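Local atomic coordinates of surface layer protein (PDB entry 2RA1), a protein that forms the surface layer of the bacterial cell envelope, its N-terminal part probably anchoring the layer to a cell-wall carbohydrate. Residues Q9-M14 with L67-A72; D36-Y41 with T92-Y97. One frame throughout, in Å; residues are numbered along the deposited sequence.

Both contacts lie in the helical N-terminal part of the chain, with their centres 18 Å apart and their nearest atoms about 5 Å apart, so they do not touch. Interaction 1 joins helix 3-28 to helix 63-77; interaction 2 joins helix 34-58 to helix 89-115. Along the chain their segments alternate: 9-14, 36-41, 67-72, 92-97. Helix 34-58 ties them together, since it carries residues 36-41 and also packs against both segments of interaction 1. The first contact therefore lies within a bundle of three successive helices, whereas the second fixes that bundle to the next helix of the elongated molecule, far from its beta-sheet domains.

Interaction 1: residues Q9-M14 with L67-A72; sequences QAKAQM and LADLQA
Lys11 and Asp69 form a salt bridge between two nearly parallel helices, with NZ of Lys11 2.7 Å from OD2 of Asp69. The ammonium meets this oxygen on its syn side, 15° out of the carboxylate plane. A bend at chi3 turns the end of the Lys11 chain toward the acid, and the lysine chain runs roughly perpendicular to the aspartate side chain. Asp69 leaves its helix with CG opposite the backbone N (chi1 -175°), which brings the carboxylate round to the lysine. A water completes the link: it accepts from NZ of Lys11 at 2.8 Å and donates to OD1 of Asp69 at 2.7 Å. Each carboxylate oxygen thus has a partner of its own, while the ammonium serves one oxygen directly and the other through water. The double link is likely to limit rotation of the carboxylate.

Beneath this polar bridge the contact turns apolar. Leu70 sends CD2 across the lysine stem to lie 4.0 Å from CG of Lys11, and the same methyl reaches CB of Ala10 at 4.2 Å. Lys11 is thus divided in use, its stem packed on leucine and its tip paired with the acid. One turn on, the extended Met14 places SD 4.0 Å from the carbonyl O of Leu70, a van der Waals approach. On helix 34-58, Ala10 touches Ala51 and Met14 touches Tyr48, while Met14 also reaches Ile73 and Tyr74 farther along helix 63-77.

The axes of the two segments come within 10.1 Å of each other, their directions 12° apart. Parallel first and third helices, with helix 34-58 packed against both and an interhelical salt bridge flanking the apolar seam, are typical of the triple-helical coiled-coil bundle of this protein.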
loop_
_atom_site.group_PDB
_atom_site.type_symbol
_atom_site.label_atom_id
_atom_site.label_comp_id
_atom_site.label_asym_id
_atom_site.label_seq_id
_atom_site.Cartn_x
_atom_site.Cartn_y
_atom_site.Cartn_z
ATOM N N GLN A 9 -61.587 7.706 18.510
ATOM C CA GLN A 9 -60.807 6.567 18.968
ATOM C C GLN A 9 -59.757 6.083 17.964
ATOM O O GLN A 9 -58.662 5.707 18.343
ATOM C CB GLN A 9 -61.728 5.415 19.389
ATOM C CG GLN A 9 -62.483 5.730 20.669
ATOM C CD GLN A 9 -63.465 4.649 21.068
ATOM O OE1 GLN A 9 -63.924 3.866 20.229
ATOM N NE2 GLN A 9 -63.803 4.605 22.356
ATOM N N ALA A 10 -60.109 6.087 16.689
ATOM C CA ALA A 10 -59.211 5.640 15.644
ATOM C C ALA A 10 -57.992 6.564 15.579
ATOM O O ALA A 10 -56.876 6.114 15.367
ATOM C CB ALA A 10 -59.943 5.603 14.312
ATOM N N LYS A 11 -58.209 7.854 15.806
ATOM C CA LYS A 11 -57.102 8.814 15.861
ATOM C C LYS A 11 -56.206 8.559 17.053
ATOM O O LYS A 11 -54.981 8.602 16.948
ATOM C CB LYS A 11 -57.618 10.246 15.894
ATOM C CG LYS A 11 -58.328 10.642 14.609
ATOM C CD LYS A 11 -59.226 11.842 14.805
ATOM C CE LYS A 11 -58.543 12.936 15.597
ATOM N NZ LYS A 11 -59.403 14.156 15.628
ATOM N N ALA A 12 -56.824 8.281 18.193
ATOM C CA ALA A 12 -56.074 7.927 19.380
ATOM C C ALA A 12 -55.240 6.675 19.100
ATOM O O ALA A 12 -54.095 6.570 19.533
ATOM C CB ALA A 12 -57.033 7.699 20.558
ATOM N N GLN A 13 -55.802 5.732 18.354
ATOM C CA GLN A 13 -55.120 4.462 18.102
ATOM C C GLN A 13 -53.909 4.655 17.171
ATOM O O GLN A 13 -52.898 3.969 17.290
ATOM C CB GLN A 13 -56.105 3.503 17.459
ATOM C CG GLN A 13 -55.564 2.145 17.163
ATOM C CD GLN A 13 -55.902 1.170 18.244
ATOM O OE1 GLN A 13 -55.175 1.042 19.229
ATOM N NE2 GLN A 13 -57.026 0.473 18.079
ATOM N N MET A 14 -54.041 5.582 16.227
ATOM C CA MET A 14 -52.971 5.927 15.301
ATOM C C MET A 14 -51.812 6.542 16.038
ATOM O O MET A 14 -50.665 6.138 15.860
ATOM C CB MET A 14 -53.484 6.899 14.258
ATOM C CG MET A 14 -54.443 6.240 13.317
ATOM S SD MET A 14 -55.191 7.435 12.204
ATOM C CE MET A 14 -56.168 6.332 11.222
ATOM N N LEU A 67 -63.073 12.471 7.087
ATOM C CA LEU A 67 -62.140 11.662 6.315
ATOM C C LEU A 67 -60.783 12.355 6.180
ATOM O O LEU A 67 -59.725 11.720 6.278
ATOM C CB LEU A 67 -62.730 11.360 4.943
ATOM C CG LEU A 67 -64.022 10.552 5.000
ATOM C CD1 LEU A 67 -64.575 10.380 3.618
ATOM C CD2 LEU A 67 -63.733 9.207 5.633
ATOM N N ALA A 68 -60.832 13.666 5.974
ATOM C CA ALA A 68 -59.648 14.509 5.937
ATOM C C ALA A 68 -58.945 14.511 7.286
ATOM O O ALA A 68 -57.715 14.413 7.345
ATOM C CB ALA A 68 -60.023 15.932 5.531
ATOM N N ASP A 69 -59.709 14.613 8.373
ATOM C CA ASP A 69 -59.087 14.603 9.696
ATOM C C ASP A 69 -58.351 13.278 9.921
ATOM O O ASP A 69 -57.175 13.258 10.279
ATOM C CB ASP A 69 -60.146 14.815 10.767
ATOM C CG ASP A 69 -59.563 14.950 12.166
ATOM O OD1 ASP A 69 -58.400 15.373 12.304
ATOM O OD2 ASP A 69 -60.299 14.650 13.132
ATOM N N LEU A 70 -59.070 12.177 9.709
ATOM C CA LEU A 70 -58.530 10.826 9.815
ATOM C C LEU A 70 -57.279 10.636 8.960
ATOM O O LEU A 70 -56.286 10.056 9.402
ATOM C CB LEU A 70 -59.588 9.816 9.387
ATOM C CG LEU A 70 -60.728 9.528 10.383
ATOM C CD1 LEU A 70 -61.852 8.737 9.731
ATOM C CD2 LEU A 70 -60.202 8.788 11.577
ATOM N N GLN A 71 -57.349 11.126 7.729
ATOM C CA GLN A 71 -56.263 10.975 6.783
ATOM C C GLN A 71 -55.035 11.742 7.258
ATOM O O GLN A 71 -53.912 11.264 7.149
ATOM C CB GLN A 71 -56.694 11.505 5.409
ATOM C CG GLN A 71 -55.527 11.687 4.448
ATOM C CD GLN A 71 -55.953 12.112 3.057
ATOM O OE1 GLN A 71 -57.145 12.184 2.749
ATOM N NE2 GLN A 71 -54.971 12.399 2.206
ATOM N N ALA A 72 -55.271 12.951 7.758
ATOM C CA ALA A 72 -54.209 13.799 8.256
ATOM C C ALA A 72 -53.464 13.138 9.409
ATOM O O ALA A 72 -52.245 13.218 9.491
ATOM C CB ALA A 72 -54.770 15.144 8.691
HETATM O O HOH W 1 -57.482 15.950 14.775
#

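Interaction 2: residues D36-Y41 with T92-Y97; sequences DVYAAY and TYIDAY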
loop_
_atom_site.group_PDB
_atom_site.type_symbol
_atom_site.label_atom_id
_atom_site.label_comp_id
_atom_site.label_asym_id
_atom_site.label_seq_id
_atom_site.Cartn_x
_atom_site.Cartn_y
_atom_site.Cartn_z
ATOM N N ASP A 36 -43.900 -5.636 18.396
ATOM C CA ASP A 36 -44.936 -4.878 19.087
ATOM C C ASP A 36 -45.307 -3.643 18.267
ATOM O O ASP A 36 -46.486 -3.267 18.167
ATOM C CB ASP A 36 -44.472 -4.466 20.479
ATOM C CG ASP A 36 -44.364 -5.643 21.428
ATOM O OD1 ASP A 36 -43.551 -5.569 22.378
ATOM O OD2 ASP A 36 -45.088 -6.649 21.220
ATOM N N VAL A 37 -44.286 -3.029 17.663
ATOM C CA VAL A 37 -44.477 -1.897 16.784
ATOM C C VAL A 37 -45.226 -2.309 15.515
ATOM O O VAL A 37 -46.072 -1.566 15.032
ATOM C CB VAL A 37 -43.138 -1.213 16.427
ATOM C CG1 VAL A 37 -43.367 -0.041 15.481
ATOM C CG2 VAL A 37 -42.416 -0.751 17.695
ATOM N N TYR A 38 -44.947 -3.492 14.978
ATOM C CA TYR A 38 -45.717 -3.965 13.827
ATOM C C TYR A 38 -47.156 -4.210 14.232
ATOM O O TYR A 38 -48.077 -3.788 13.545
ATOM C CB TYR A 38 -45.141 -5.244 13.246
ATOM C CG TYR A 38 -44.110 -5.035 12.170
ATOM C CD1 TYR A 38 -42.764 -5.289 12.409
ATOM C CD2 TYR A 38 -44.483 -4.601 10.906
ATOM C CE1 TYR A 38 -41.813 -5.114 11.407
ATOM C CE2 TYR A 38 -43.555 -4.425 9.914
ATOM C CZ TYR A 38 -42.219 -4.678 10.163
ATOM O OH TYR A 38 -41.300 -4.485 9.161
ATOM N N ALA A 39 -47.348 -4.872 15.366
ATOM C CA ALA A 39 -48.695 -5.084 15.877
ATOM C C ALA A 39 -49.480 -3.769 16.000
ATOM O O ALA A 39 -50.595 -3.661 15.492
ATOM C CB ALA A 39 -48.666 -5.847 17.222
ATOM N N ALA A 40 -48.902 -2.777 16.677
ATOM C CA ALA A 40 -49.529 -1.447 16.789
ATOM C C ALA A 40 -49.762 -0.813 15.418
ATOM O O ALA A 40 -50.770 -0.135 15.197
ATOM C CB ALA A 40 -48.687 -0.506 17.685
ATOM N N TYR A 41 -48.821 -1.039 14.502
ATOM C CA TYR A 41 -48.913 -0.523 13.145
ATOM C C TYR A 41 -50.167 -1.081 12.478
ATOM O O TYR A 41 -50.930 -0.352 11.844
ATOM C CB TYR A 41 -47.662 -0.914 12.363
ATOM C CG TYR A 41 -47.547 -0.359 10.952
ATOM C CD1 TYR A 41 -47.538 1.011 10.712
ATOM C CD2 TYR A 41 -47.401 -1.211 9.866
ATOM C CE1 TYR A 41 -47.422 1.520 9.409
ATOM C CE2 TYR A 41 -47.277 -0.723 8.570
ATOM C CZ TYR A 41 -47.289 0.642 8.340
ATOM O OH TYR A 41 -47.150 1.113 7.046
ATOM N N THR A 92 -41.648 5.104 8.964
ATOM C CA THR A 92 -40.251 5.490 8.821
ATOM C C THR A 92 -39.361 4.883 9.904
ATOM O O THR A 92 -38.218 4.494 9.633
ATOM C CB THR A 92 -40.043 7.020 8.804
ATOM O OG1 THR A 92 -40.575 7.611 10.003
ATOM C CG2 THR A 92 -40.653 7.641 7.540
ATOM N N TYR A 93 -39.889 4.827 11.125
ATOM C CA TYR A 93 -39.215 4.183 12.237
ATOM C C TYR A 93 -38.999 2.702 11.964
ATOM O O TYR A 93 -37.897 2.192 12.158
ATOM C CB TYR A 93 -40.005 4.309 13.541
ATOM C CG TYR A 93 -39.398 3.436 14.619
ATOM C CD1 TYR A 93 -38.391 3.926 15.437
ATOM C CD2 TYR A 93 -39.789 2.117 14.777
ATOM C CE1 TYR A 93 -37.819 3.146 16.401
ATOM C CE2 TYR A 93 -39.210 1.312 15.748
ATOM C CZ TYR A 93 -38.221 1.831 16.552
ATOM O OH TYR A 93 -37.617 1.061 17.518
ATOM N N ILE A 94 -40.056 2.014 11.529
ATOM C CA ILE A 94 -39.933 0.594 11.230
ATOM C C ILE A 94 -38.811 0.357 10.224
ATOM O O ILE A 94 -37.918 -0.455 10.470
ATOM C CB ILE A 94 -41.257 -0.034 10.756
ATOM C CG1 ILE A 94 -42.232 -0.136 11.934
ATOM C CG2 ILE A 94 -41.026 -1.438 10.191
ATOM C CD1 ILE A 94 -43.678 -0.417 11.521
ATOM N N ASP A 95 -38.853 1.092 9.112
ATOM C CA ASP A 95 -37.859 0.980 8.037
ATOM C C ASP A 95 -36.437 1.249 8.488
ATOM O O ASP A 95 -35.505 0.623 8.006
ATOM C CB ASP A 95 -38.189 1.956 6.904
ATOM C CG ASP A 95 -39.448 1.570 6.141
ATOM O OD1 ASP A 95 -40.050 0.503 6.419
ATOM O OD2 ASP A 95 -39.829 2.349 5.246
ATOM N N ALA A 96 -36.281 2.207 9.393
ATOM C CA ALA A 96 -34.973 2.590 9.902
ATOM C C ALA A 96 -34.479 1.588 10.931
ATOM O O ALA A 96 -33.292 1.251 10.966
ATOM C CB ALA A 96 -35.036 3.981 10.506
ATOM N N TYR A 97 -35.388 1.117 11.778
ATOM C CA TYR A 97 -35.013 0.109 12.746
ATOM C C TYR A 97 -34.601 -1.180 12.030
ATOM O O TYR A 97 -33.618 -1.812 12.394
ATOM C CB TYR A 97 -36.144 -0.168 13.745
ATOM C CG TYR A 97 -35.735 -1.150 14.811
ATOM C CD1 TYR A 97 -35.159 -0.713 15.993
ATOM C CD2 TYR A 97 -35.899 -2.522 14.625
ATOM C CE1 TYR A 97 -34.758 -1.620 16.972
ATOM C CE2 TYR A 97 -35.511 -3.432 15.601
ATOM C CZ TYR A 97 -34.935 -2.968 16.771
ATOM O OH TYR A 97 -34.539 -3.858 17.754
#
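Tyr93 begins the contact, its CD2 4.2 Å from CG1 of Val37, which comes at the ring obliquely. The ring also stacks with Tyr21 of helix 3-28, so it bridges two helices of the bundle.

Ile94 follows and carries most of the packing, wedged among three side chains of helix 34-58. Its CG1 lies 3.7 Å from CG1 of Val37, and the two side chains lie alongside and point opposite ways. With chi1 at 179°, CG1 of Val37 stands opposite its own backbone N, which turns this methyl to the isoleucine. The tip, CD1, sits over one face of the Tyr41 ring in a CH-pi contact, 4.2 Å from the centroid and 23° off the normal. The same methyl lies over a face of Tyr38, displaced toward the rim. The other branch, CG2, lies against the phenol end of Tyr38, 3.2 Å from OH, a contact without a hydrogen bond. Replacing Ile94 with an alanine would probably open a gap between the two tyrosine rings and leave CG1 of Val37 without its closest partner here.

No hydrogen bond crosses between 36-41 and 92-97; Tyr38 OH instead bonds to Asn98 ND2, just beyond the second segment. The pairing therefore rests on shape, apolar packing and one CH-pi contact, without directional polar bonds between the segments.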